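Local coordinates for protein endo-alpha-(1->5)-L-arabinanase (Bacillus licheniformis, PDB 6B7K) that probably catalyses the endohydrolysis of (1->5)-alpha-arabinofuranosidic linkages in arabinans, as a calcium-binding member of glycoside hydrolase family 43, at residues A[208-213]-A[217-222]; A[68-71]-A[75-78]; A[86-91]-A[143-148]. All blocks are in the same frame, centred on the assembly; numbering follows the deposited sequence.

The chain folds as the five-bladed beta-propeller of family 43, and the three contacts follow one another along it without nesting or crossing. Contact 2 comes first: it closes the short loop in which helix 69-72 turns back on residues 75-78, on the way from the first blade to the strand 81-87. Contact 3 reaches much further, bringing the end of strand 81-87 and its turn against strand 142-145, so that two successive sheets meet. Contact 1 closes last, at the tip of the hairpin 202-209 and 221-227 in the next sheet. Contacts 1 and 3 lie on opposite sides of the chain's centre, their own centres about 29 Å apart.

Contact 1 of 3, residues A[208-213]-A[217-222]; sequences SFDSCC and DSTYKI
Lys221 and Asp210 form a salt bridge across this hairpin end, with Lys221 NZ 3.0 Å from Asp210 OD2. The ammonium meets that oxygen on its anti side, somewhat out of the carboxylate plane; the last bend of the lysine chain (chi4 62°) swings NZ to it. Phe209 and Lys221 are an antiparallel hydrogen-bonded pair: Phe209 N donates to Lys221 O at 3.0 Å, and Lys221 N returns a bond to Phe209 O at 3.1 Å. Ser208 and Ile222 form the next, non-hydrogen-bonded pair. Further toward the tip Ser211 N makes a weak bond to Thr219 OG1, 3.4 Å long.

Tyr220 supplies much of the packing. Cys212 CB sits over one face of its ring, a CH-pi contact 3.5 Å from the centroid, while Phe209 O lies at the ring edge. Cys212 SG approaches more obliquely. Ser208 CB touches the ring at CE1.

The tyrosine hydroxyl makes a weak hydrogen bond to Glu192, the predicted proton donor, which places this hairpin end beside the probable active site. Ser208 OG is held by Gln263. Around them, strand 191-199 packs against Ser208, Phe209 and Cys212, and strand 270-277 of the following sheet touches Ser218 and Ile222.

Contact 2 of 3, residues A[68-71]-A[75-78]; sequences WWKM and NHEP
After the short helix 69-72 the chain doubles back, with Lys70 CA and Asn75 CA 7.1 Å apart, and this brings His76 up against Trp69 and Lys70. The backbones stay well separated, and the imidazole of His76 bridges the gap. Its CG sits between the backbone N and the carbonyl carbon (chi1 72°), a rotamer that carries the ring over to the helix. There His76 CD2 lies 3.7 Å from Trp69 CB, and His76 CE1 comes to 4.0 Å from Trp69 CE3. The two aromatic groups make a T-shaped (edge-to-face) pair in which the six-membered ring of the indole presents its edge to the imidazole face; the centroids are 5.6 Å apart and the planes stand at 81°.

In the propeller this is part of the connection between blades, leading from strand 54-61 to strand 81-87. Trp69 is buried, with Phe62 making a second edge-to-face contact to its ring and Val98 of strand 92-98 touching both Trp69 and His76.

The imidazole is also tied to its own segment. His76 ND1 donates to Glu77 O over 3.0 Å in a nearly straight bond (170° at the hydrogen), with the acceptor close to the ring plane, and this should fix the rotation of the ring and the face it offers to the tryptophan. The aliphatic part of Lys70 passes more loosely, Lys70 CG being 4.3 Å from His76 NE2, while the ammonium of Lys70 goes to Pro74 O.

Contact 3 of 3, residues A[86-91]-A[143-148]; sequences SYYNGR and LVIDKD
Tyr88 O, the carbonyl oxygen of the residue that meets Ile145 here, is gripped by two donors: Trp93 NE1 bonds to it, and Arg91 N adds a weak bond. In the other direction Tyr88 N donates to Arg91 O at 3.0 Å. Between Tyr88 and Arg91, Asn89 and Gly90 both have positive phi, so the loop is a tight two-residue hairpin turn of type I' geometry joining strand 81-87 to strand 92-98. Tyr88 OH bonds to Gly149 O, so the side chain is tethered at its far end to the loop that follows strand 142-145.

The interaction with residues 143-148 is itself apolar. With CG anti to the backbone N (chi1 162°), the tyrosine ring extends across to Ile145 and is sandwiched. Ile145 CD1 lies over one face, offset toward the rim, as a CH-pi contact 3.9 Å from the centroid, while Asn89 CB sits above the centre of the opposite face. Ile145 CG1 also touches the ring, 3.4 Å from Tyr88 CD1, and the two side chains are skewed against each other. One step deeper in the fold, Ser86 OG approaches a branch of Leu143, with CD2 of that leucine 3.2 Å from it.

This deeper pair lies near the calcium site. Leu143 N donates to Asp84 OD2, and Asp84 and Asp142, the residue before Leu143, both belong to that site, so the strands that meet here also converge on a bound calcium. Leu143 also packs on Trp93 and Tyr95 of strand 92-98, and Pro151 of strand 151-155 touches both Leu143 and Tyr88; the contact thus sits at the seam between two adjacent blades of the propeller.

Contact 1 of 3, residues A[208-213]-A[217-222]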
ATOM      1  N   SER A 208      -8.103   1.156  -2.938  1.00 33.87           N
ATOM      2  CA  SER A 208      -8.691   2.379  -2.411  1.00 35.36           C
ATOM      3  C   SER A 208      -9.389   3.119  -3.544  1.00 36.28           C
ATOM      4  O   SER A 208      -8.817   3.285  -4.626  1.00 36.29           O
ATOM      5  CB  SER A 208      -7.626   3.264  -1.760  1.00 35.81           C
ATOM      6  OG  SER A 208      -7.000   2.585  -0.686  1.00 35.51           O
ATOM      7  N   PHE A 209     -10.619   3.553  -3.294  1.00 37.52           N
ATOM      8  CA  PHE A 209     -11.424   4.247  -4.287  1.00 39.85           C
ATOM      9  C   PHE A 209     -11.461   5.745  -4.007  1.00 41.44           C
ATOM     10  O   PHE A 209     -11.446   6.181  -2.853  1.00 41.76           O
ATOM     11  CB  PHE A 209     -12.857   3.703  -4.312  1.00 41.52           C
ATOM     12  CG  PHE A 209     -13.019   2.425  -5.090  1.00 40.92           C
ATOM     13  CD1 PHE A 209     -11.978   1.911  -5.846  1.00 39.94           C
ATOM     14  CD2 PHE A 209     -14.230   1.747  -5.077  1.00 41.67           C
ATOM     15  CE1 PHE A 209     -12.137   0.738  -6.564  1.00 39.92           C
ATOM     16  CE2 PHE A 209     -14.397   0.576  -5.792  1.00 41.65           C
ATOM     17  CZ  PHE A 209     -13.349   0.070  -6.536  1.00 40.85           C
ATOM     18  N   ASP A 210     -11.502   6.526  -5.090  1.00 43.23           N
ATOM     19  CA  ASP A 210     -11.802   7.956  -5.067  1.00 46.12           C
ATOM     20  C   ASP A 210     -10.682   8.794  -4.445  1.00 45.33           C
ATOM     21  O   ASP A 210      -9.521   8.373  -4.430  1.00 43.12           O
ATOM     22  CB  ASP A 210     -13.138   8.196  -4.353  1.00 49.22           C
ATOM     23  CG  ASP A 210     -14.265   7.333  -4.902  1.00 50.97           C
ATOM     24  OD1 ASP A 210     -14.395   7.235  -6.142  1.00 52.11           O
ATOM     25  OD2 ASP A 210     -15.022   6.750  -4.093  1.00 51.36           O
ATOM     26  N   SER A 211     -11.019   9.982  -3.939  1.00 47.76           N
ATOM     27  CA  SER A 211     -10.038  11.025  -3.649  1.00 49.02           C
ATOM     28  C   SER A 211      -9.517  10.933  -2.217  1.00 48.84           C
ATOM     29  O   SER A 211     -10.270  10.641  -1.287  1.00 48.86           O
ATOM     30  CB  SER A 211     -10.656  12.405  -3.894  1.00 51.69           C
ATOM     31  OG  SER A 211      -9.685  13.431  -3.806  1.00 53.21           O
ATOM     32  N   CYS A 212      -8.228  11.229  -2.038  1.00 49.26           N
ATOM     33  CA  CYS A 212      -7.538  10.874  -0.802  1.00 49.14           C
ATOM     34  C   CYS A 212      -7.076  12.046   0.052  1.00 51.90           C
ATOM     35  O   CYS A 212      -7.022  11.902   1.273  1.00 52.69           O
ATOM     36  CB  CYS A 212      -6.319   9.998  -1.111  1.00 47.23           C
ATOM     37  SG  CYS A 212      -5.197  10.662  -2.354  1.00 48.31           S
ATOM     38  N   CYS A 213      -6.730  13.195  -0.530  1.00 64.59           N
ATOM     39  CA  CYS A 213      -6.019  14.228   0.218  1.00 62.14           C
ATOM     40  C   CYS A 213      -6.895  15.422   0.585  1.00 56.98           C
ATOM     41  O   CYS A 213      -6.380  16.527   0.784  1.00 54.45           O
ATOM     42  CB  CYS A 213      -4.793  14.692  -0.566  1.00 63.85           C
ATOM     43  SG  CYS A 213      -3.249  13.926  -0.039  1.00 67.95           S
ATOM     44  N   ASP A 217     -13.077  16.124   4.315  1.00 48.43           N
ATOM     45  CA  ASP A 217     -13.983  16.092   3.176  1.00 47.88           C
ATOM     46  C   ASP A 217     -13.576  15.092   2.097  1.00 50.75           C
ATOM     47  O   ASP A 217     -14.212  15.053   1.042  1.00 51.89           O
ATOM     48  CB  ASP A 217     -14.095  17.487   2.561  1.00 45.14           C
ATOM     49  CG  ASP A 217     -15.152  18.332   3.227  1.00 43.19           C
ATOM     50  OD1 ASP A 217     -15.918  17.791   4.052  1.00 43.13           O
ATOM     51  OD2 ASP A 217     -15.217  19.540   2.922  1.00 42.28           O
ATOM     52  N   SER A 218     -12.550  14.283   2.331  1.00 53.05           N
ATOM     53  CA  SER A 218     -12.065  13.385   1.294  1.00 56.13           C
ATOM     54  C   SER A 218     -12.990  12.187   1.124  1.00 58.55           C
ATOM     55  O   SER A 218     -13.470  11.608   2.102  1.00 59.28           O
ATOM     56  CB  SER A 218     -10.647  12.912   1.616  1.00 58.17           C
ATOM     57  OG  SER A 218     -10.578  12.321   2.901  1.00 59.18           O
ATOM     58  N   THR A 219     -13.240  11.822  -0.131  1.00 60.82           N
ATOM     59  CA  THR A 219     -14.021  10.633  -0.468  1.00 64.35           C
ATOM     60  C   THR A 219     -13.047   9.487  -0.694  1.00 70.42           C
ATOM     61  O   THR A 219     -12.480   9.348  -1.776  1.00 72.94           O
ATOM     62  CB  THR A 219     -14.873  10.872  -1.707  1.00 63.25           C
ATOM     63  OG1 THR A 219     -14.018  11.124  -2.829  1.00 63.93           O
ATOM     64  CG2 THR A 219     -15.797  12.074  -1.511  1.00 59.45           C
ATOM     65  N   TYR A 220     -12.815   8.690   0.336  1.00 47.18           N
ATOM     66  CA  TYR A 220     -11.866   7.596   0.246  1.00 45.87           C
ATOM     67  C   TYR A 220     -12.545   6.337   0.759  1.00 46.90           C
ATOM     68  O   TYR A 220     -13.118   6.338   1.854  1.00 47.48           O
ATOM     69  CB  TYR A 220     -10.594   7.910   1.054  1.00 44.74           C
ATOM     70  CG  TYR A 220      -9.270   7.509   0.414  1.00 43.22           C
ATOM     71  CD1 TYR A 220      -9.174   7.254  -0.947  1.00 42.74           C
ATOM     72  CD2 TYR A 220      -8.111   7.391   1.183  1.00 41.99           C
ATOM     73  CE1 TYR A 220      -7.965   6.891  -1.526  1.00 41.79           C
ATOM     74  CE2 TYR A 220      -6.900   7.026   0.614  1.00 40.68           C
ATOM     75  CZ  TYR A 220      -6.834   6.775  -0.736  1.00 40.83           C
ATOM     76  OH  TYR A 220      -5.628   6.421  -1.293  1.00 39.99           O
ATOM     77  N   LYS A 221     -12.471   5.264  -0.021  1.00 48.35           N
ATOM     78  CA  LYS A 221     -13.126   4.014   0.322  1.00 51.22           C
ATOM     79  C   LYS A 221     -12.136   2.867   0.182  1.00 44.98           C
ATOM     80  O   LYS A 221     -11.055   3.016  -0.388  1.00 42.00           O
ATOM     81  CB  LYS A 221     -14.358   3.775  -0.556  1.00 58.78           C
ATOM     82  CG  LYS A 221     -15.445   4.811  -0.373  1.00 65.81           C
ATOM     83  CD  LYS A 221     -16.468   4.689  -1.483  1.00 71.00           C
ATOM     84  CE  LYS A 221     -17.441   5.847  -1.454  1.00 80.12           C
ATOM     85  NZ  LYS A 221     -16.737   7.138  -1.676  1.00 86.27           N
ATOM     86  N   ILE A 222     -12.520   1.714   0.723  1.00 42.41           N
ATOM     87  CA  ILE A 222     -11.731   0.491   0.647  1.00 39.72           C
ATOM     88  C   ILE A 222     -12.612  -0.587   0.034  1.00 39.68           C
ATOM     89  O   ILE A 222     -13.674  -0.911   0.581  1.00 40.73           O
ATOM     90  CB  ILE A 222     -11.211   0.052   2.025  1.00 38.54           C
ATOM     91  CG1 ILE A 222     -10.229   1.086   2.579  1.00 37.33           C
ATOM     92  CG2 ILE A 222     -10.559  -1.320   1.936  1.00 38.02           C
ATOM     93  CD1 ILE A 222      -9.754   0.780   3.979  1.00 36.88           C
TER

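Contact 2 of 3, residues A[68-71]-A[75-78]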
ATOM      1  N   TRP A  68      20.095   8.688  -7.194  1.00 51.29           N
ATOM      2  CA  TRP A  68      19.465   8.238  -8.430  1.00 51.57           C
ATOM      3  C   TRP A  68      17.975   8.562  -8.501  1.00 50.64           C
ATOM      4  O   TRP A  68      17.362   8.305  -9.543  1.00 51.33           O
ATOM      5  CB  TRP A  68      19.687   6.737  -8.617  1.00 50.08           C
ATOM      6  CG  TRP A  68      19.108   5.893  -7.531  1.00 46.57           C
ATOM      7  CD1 TRP A  68      19.737   5.475  -6.397  1.00 45.08           C
ATOM      8  CD2 TRP A  68      17.779   5.356  -7.477  1.00 44.75           C
ATOM      9  NE1 TRP A  68      18.884   4.711  -5.637  1.00 42.86           N
ATOM     10  CE2 TRP A  68      17.676   4.623  -6.279  1.00 42.45           C
ATOM     11  CE3 TRP A  68      16.669   5.425  -8.324  1.00 45.05           C
ATOM     12  CZ2 TRP A  68      16.504   3.964  -5.906  1.00 40.37           C
ATOM     13  CZ3 TRP A  68      15.508   4.769  -7.954  1.00 43.11           C
ATOM     14  CH2 TRP A  68      15.435   4.048  -6.754  1.00 40.86           C
ATOM     15  N   TRP A  69      17.377   9.104  -7.435  1.00 49.26           N
ATOM     16  CA  TRP A  69      16.011   9.610  -7.538  1.00 48.73           C
ATOM     17  C   TRP A  69      15.935  10.768  -8.523  1.00 51.52           C
ATOM     18  O   TRP A  69      15.020  10.830  -9.353  1.00 52.44           O
ATOM     19  CB  TRP A  69      15.499  10.049  -6.165  1.00 46.99           C
ATOM     20  CG  TRP A  69      15.280   8.919  -5.207  1.00 45.00           C
ATOM     21  CD1 TRP A  69      15.208   7.590  -5.509  1.00 44.23           C
ATOM     22  CD2 TRP A  69      15.107   9.018  -3.789  1.00 43.64           C
ATOM     23  NE1 TRP A  69      14.998   6.857  -4.366  1.00 42.45           N
ATOM     24  CE2 TRP A  69      14.935   7.710  -3.296  1.00 42.10           C
ATOM     25  CE3 TRP A  69      15.080  10.087  -2.888  1.00 43.70           C
ATOM     26  CZ2 TRP A  69      14.740   7.442  -1.942  1.00 40.39           C
ATOM     27  CZ3 TRP A  69      14.887   9.818  -1.545  1.00 41.92           C
ATOM     28  CH2 TRP A  69      14.718   8.508  -1.086  1.00 40.21           C
ATOM     29  N   LYS A  70      16.897  11.691  -8.452  1.00 53.52           N
ATOM     30  CA  LYS A  70      16.944  12.809  -9.386  1.00 56.91           C
ATOM     31  C   LYS A  70      17.088  12.353 -10.832  1.00 59.67           C
ATOM     32  O   LYS A  70      16.791  13.131 -11.743  1.00 63.01           O
ATOM     33  CB  LYS A  70      18.097  13.748  -9.021  1.00 58.40           C
ATOM     34  CG  LYS A  70      17.851  14.602  -7.784  1.00 57.36           C
ATOM     35  CD  LYS A  70      16.930  15.771  -8.098  1.00 59.22           C
ATOM     36  CE  LYS A  70      17.510  16.651  -9.201  1.00 62.94           C
ATOM     37  NZ  LYS A  70      16.621  17.797  -9.537  1.00 64.65           N
ATOM     38  N   MET A  71      17.540  11.119 -11.065  1.00 58.66           N
ATOM     39  CA  MET A  71      17.675  10.630 -12.434  1.00 60.52           C
ATOM     40  C   MET A  71      16.315  10.356 -13.062  1.00 59.75           C
ATOM     41  O   MET A  71      16.034  10.798 -14.181  1.00 62.44           O
ATOM     42  CB  MET A  71      18.530   9.365 -12.464  1.00 60.12           C
ATOM     43  CG  MET A  71      20.021   9.609 -12.488  1.00 62.44           C
ATOM     44  SD  MET A  71      20.919   8.054 -12.641  1.00 62.94           S
ATOM     45  CE  MET A  71      20.384   7.509 -14.262  1.00 65.26           C
ATOM     46  N   ASN A  75      12.027  16.093 -10.300  1.00 71.35           N
ATOM     47  CA  ASN A  75      11.211  17.018  -9.523  1.00 75.87           C
ATOM     48  C   ASN A  75      10.576  16.360  -8.303  1.00 68.65           C
ATOM     49  O   ASN A  75       9.518  16.813  -7.845  1.00 67.99           O
ATOM     50  CB  ASN A  75      10.122  17.631 -10.407  1.00 85.38           C
ATOM     51  CG  ASN A  75      10.686  18.398 -11.589  1.00100.82           C
ATOM     52  OD1 ASN A  75      10.508  18.001 -12.741  1.00107.13           O
ATOM     53  ND2 ASN A  75      11.355  19.512 -11.311  1.00105.17           N
ATOM     54  N   HIS A  76      11.189  15.313  -7.757  1.00 62.05           N
ATOM     55  CA  HIS A  76      10.524  14.529  -6.727  1.00 56.49           C
ATOM     56  C   HIS A  76      10.370  15.329  -5.441  1.00 53.77           C
ATOM     57  O   HIS A  76      11.246  16.112  -5.063  1.00 53.99           O
ATOM     58  CB  HIS A  76      11.287  13.231  -6.454  1.00 53.38           C
ATOM     59  CG  HIS A  76      12.586  13.414  -5.732  1.00 52.65           C
ATOM     60  ND1 HIS A  76      12.663  13.595  -4.368  1.00 50.76           N
ATOM     61  CD2 HIS A  76      13.863  13.414  -6.183  1.00 53.70           C
ATOM     62  CE1 HIS A  76      13.930  13.714  -4.011  1.00 51.16           C
ATOM     63  NE2 HIS A  76      14.678  13.609  -5.094  1.00 52.70           N
ATOM     64  N   GLU A  77       9.235  15.132  -4.778  1.00 51.32           N
ATOM     65  CA  GLU A  77       8.990  15.774  -3.501  1.00 50.30           C
ATOM     66  C   GLU A  77       9.949  15.219  -2.451  1.00 47.60           C
ATOM     67  O   GLU A  77      10.345  14.053  -2.521  1.00 45.98           O
ATOM     68  CB  GLU A  77       7.544  15.547  -3.064  1.00 49.88           C
ATOM     69  CG  GLU A  77       6.509  15.948  -4.102  1.00 52.03           C
ATOM     70  CD  GLU A  77       5.110  15.496  -3.734  1.00 51.16           C
ATOM     71  OE1 GLU A  77       4.954  14.831  -2.690  1.00 49.07           O
ATOM     72  OE2 GLU A  77       4.167  15.800  -4.492  1.00 52.95           O
ATOM     73  N   PRO A  78      10.339  16.035  -1.466  1.00 47.58           N
ATOM     74  CA  PRO A  78      11.336  15.567  -0.487  1.00 45.55           C
ATOM     75  C   PRO A  78      10.893  14.337   0.286  1.00 42.57           C
ATOM     76  O   PRO A  78      11.727  13.478   0.594  1.00 41.25           O
ATOM     77  CB  PRO A  78      11.525  16.783   0.431  1.00 46.68           C
ATOM     78  CG  PRO A  78      10.280  17.590   0.263  1.00 48.08           C
ATOM     79  CD  PRO A  78       9.868  17.398  -1.164  1.00 49.23           C
TER

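Contact 3 of 3, residues A[86-91]-A[143-148]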
ATOM      1  N   SER A  86       7.712  -6.036   4.216  1.00 33.43           N
ATOM      2  CA  SER A  86       7.400  -7.445   4.403  1.00 34.43           C
ATOM      3  C   SER A  86       8.701  -8.223   4.517  1.00 34.84           C
ATOM      4  O   SER A  86       9.760  -7.770   4.073  1.00 34.40           O
ATOM      5  CB  SER A  86       6.545  -7.990   3.254  1.00 34.90           C
ATOM      6  OG  SER A  86       7.174  -7.763   2.006  1.00 34.89           O
ATOM      7  N   TYR A  87       8.606  -9.402   5.123  1.00 35.78           N
ATOM      8  CA  TYR A  87       9.729 -10.319   5.243  1.00 37.09           C
ATOM      9  C   TYR A  87       9.502 -11.497   4.308  1.00 38.10           C
ATOM     10  O   TYR A  87       8.423 -12.100   4.315  1.00 39.02           O
ATOM     11  CB  TYR A  87       9.894 -10.795   6.688  1.00 38.28           C
ATOM     12  CG  TYR A  87      11.172 -11.563   6.951  1.00 40.38           C
ATOM     13  CD1 TYR A  87      12.355 -10.898   7.247  1.00 40.50           C
ATOM     14  CD2 TYR A  87      11.194 -12.951   6.909  1.00 42.73           C
ATOM     15  CE1 TYR A  87      13.526 -11.595   7.494  1.00 42.51           C
ATOM     16  CE2 TYR A  87      12.358 -13.656   7.154  1.00 44.85           C
ATOM     17  CZ  TYR A  87      13.521 -12.973   7.447  1.00 44.68           C
ATOM     18  OH  TYR A  87      14.684 -13.668   7.691  1.00 46.74           O
ATOM     19  N   TYR A  88      10.509 -11.815   3.499  1.00 38.12           N
ATOM     20  CA  TYR A  88      10.378 -12.872   2.509  1.00 39.86           C
ATOM     21  C   TYR A  88      11.762 -13.322   2.070  1.00 41.58           C
ATOM     22  O   TYR A  88      12.646 -12.492   1.847  1.00 41.54           O
ATOM     23  CB  TYR A  88       9.563 -12.402   1.299  1.00 39.19           C
ATOM     24  CG  TYR A  88       9.730 -13.263   0.070  1.00 40.42           C
ATOM     25  CD1 TYR A  88       9.166 -14.529   0.005  1.00 41.79           C
ATOM     26  CD2 TYR A  88      10.443 -12.806  -1.028  1.00 40.85           C
ATOM     27  CE1 TYR A  88       9.310 -15.316  -1.121  1.00 43.66           C
ATOM     28  CE2 TYR A  88      10.594 -13.587  -2.159  1.00 42.59           C
ATOM     29  CZ  TYR A  88      10.024 -14.840  -2.200  1.00 44.18           C
ATOM     30  OH  TYR A  88      10.169 -15.621  -3.322  1.00 46.42           O
ATOM     31  N   ASN A  89      11.930 -14.638   1.937  1.00 43.86           N
ATOM     32  CA  ASN A  89      13.192 -15.241   1.504  1.00 45.41           C
ATOM     33  C   ASN A  89      14.345 -14.809   2.406  1.00 45.61           C
ATOM     34  O   ASN A  89      15.467 -14.588   1.947  1.00 46.13           O
ATOM     35  CB  ASN A  89      13.490 -14.918   0.038  1.00 44.92           C
ATOM     36  CG  ASN A  89      14.536 -15.841  -0.566  1.00 46.63           C
ATOM     37  OD1 ASN A  89      14.794 -16.930  -0.051  1.00 48.33           O
ATOM     38  ND2 ASN A  89      15.143 -15.407  -1.662  1.00 46.47           N
ATOM     39  N   GLY A  90      14.060 -14.670   3.697  1.00 45.69           N
ATOM     40  CA  GLY A  90      15.095 -14.376   4.668  1.00 46.62           C
ATOM     41  C   GLY A  90      15.588 -12.948   4.689  1.00 45.62           C
ATOM     42  O   GLY A  90      16.766 -12.715   4.973  1.00 46.67           O
ATOM     43  N   ARG A  91      14.719 -11.978   4.412  1.00 44.10           N
ATOM     44  CA  ARG A  91      15.142 -10.586   4.359  1.00 42.61           C
ATOM     45  C   ARG A  91      13.909  -9.697   4.270  1.00 41.00           C
ATOM     46  O   ARG A  91      12.897 -10.084   3.676  1.00 41.27           O
ATOM     47  CB  ARG A  91      16.074 -10.341   3.164  1.00 42.49           C
ATOM     48  CG  ARG A  91      16.866  -9.060   3.238  1.00 41.54           C
ATOM     49  CD  ARG A  91      18.016  -9.071   2.247  1.00 42.87           C
ATOM     50  NE  ARG A  91      18.610  -7.744   2.113  1.00 42.45           N
ATOM     51  CZ  ARG A  91      19.502  -7.234   2.958  1.00 42.44           C
ATOM     52  NH1 ARG A  91      19.910  -7.944   4.001  1.00 43.08           N
ATOM     53  NH2 ARG A  91      19.983  -6.014   2.757  1.00 41.94           N
ATOM     54  N   LEU A 143       4.123  -5.923  -2.238  1.00 35.75           N
ATOM     55  CA  LEU A 143       4.642  -7.253  -2.516  1.00 37.02           C
ATOM     56  C   LEU A 143       3.645  -8.311  -2.058  1.00 38.12           C
ATOM     57  O   LEU A 143       2.988  -8.156  -1.025  1.00 38.66           O
ATOM     58  CB  LEU A 143       5.986  -7.450  -1.813  1.00 37.09           C
ATOM     59  CG  LEU A 143       6.671  -8.816  -1.862  1.00 38.06           C
ATOM     60  CD1 LEU A 143       7.028  -9.199  -3.285  1.00 39.05           C
ATOM     61  CD2 LEU A 143       7.908  -8.809  -0.982  1.00 37.83           C
ATOM     62  N   VAL A 144       3.530  -9.382  -2.838  1.00 38.66           N
ATOM     63  CA  VAL A 144       2.644 -10.497  -2.522  1.00 38.82           C
ATOM     64  C   VAL A 144       3.309 -11.786  -2.989  1.00 39.96           C
ATOM     65  O   VAL A 144       3.950 -11.819  -4.045  1.00 40.06           O
ATOM     66  CB  VAL A 144       1.249 -10.315  -3.162  1.00 38.66           C
ATOM     67  CG1 VAL A 144       1.373 -10.043  -4.653  1.00 39.23           C
ATOM     68  CG2 VAL A 144       0.370 -11.534  -2.905  1.00 39.55           C
ATOM     69  N   ILE A 145       3.167 -12.846  -2.194  1.00 40.29           N
ATOM     70  CA  ILE A 145       3.817 -14.126  -2.450  1.00 41.17           C
ATOM     71  C   ILE A 145       2.765 -15.130  -2.901  1.00 43.09           C
ATOM     72  O   ILE A 145       1.697 -15.242  -2.288  1.00 42.78           O
ATOM     73  CB  ILE A 145       4.582 -14.623  -1.210  1.00 41.19           C
ATOM     74  CG1 ILE A 145       6.050 -14.208  -1.300  1.00 40.63           C
ATOM     75  CG2 ILE A 145       4.486 -16.134  -1.069  1.00 43.01           C
ATOM     76  CD1 ILE A 145       6.282 -12.715  -1.404  1.00 38.50           C
ATOM     77  N   ASP A 146       3.074 -15.853  -3.976  1.00 45.67           N
ATOM     78  CA  ASP A 146       2.167 -16.832  -4.557  1.00 48.15           C
ATOM     79  C   ASP A 146       1.819 -17.932  -3.559  1.00 48.99           C
ATOM     80  O   ASP A 146       2.492 -18.131  -2.544  1.00 49.12           O
ATOM     81  CB  ASP A 146       2.800 -17.473  -5.792  1.00 50.85           C
ATOM     82  CG  ASP A 146       2.221 -16.950  -7.085  1.00 52.58           C
ATOM     83  OD1 ASP A 146       1.315 -16.093  -7.033  1.00 52.32           O
ATOM     84  OD2 ASP A 146       2.675 -17.398  -8.158  1.00 54.42           O
ATOM     85  N   LYS A 147       0.753 -18.667  -3.876  1.00 50.17           N
ATOM     86  CA  LYS A 147       0.503 -19.925  -3.188  1.00 51.89           C
ATOM     87  C   LYS A 147       1.653 -20.903  -3.387  1.00 53.42           C
ATOM     88  O   LYS A 147       1.830 -21.816  -2.573  1.00 54.81           O
ATOM     89  CB  LYS A 147      -0.809 -20.543  -3.677  1.00 53.59           C
ATOM     90  N   ASP A 148       2.434 -20.727  -4.452  1.00 53.23           N
ATOM     91  CA  ASP A 148       3.630 -21.517  -4.707  1.00 53.60           C
ATOM     92  C   ASP A 148       4.896 -20.864  -4.167  1.00 51.04           C
ATOM     93  O   ASP A 148       5.972 -21.461  -4.271  1.00 52.86           O
ATOM     94  CB  ASP A 148       3.786 -21.769  -6.211  1.00 54.70           C
ATOM     95  CG  ASP A 148       2.620 -22.536  -6.799  1.00 57.07           C
ATOM     96  OD1 ASP A 148       1.976 -23.304  -6.054  1.00 58.44           O
ATOM     97  OD2 ASP A 148       2.349 -22.373  -8.007  1.00 58.08           O
TER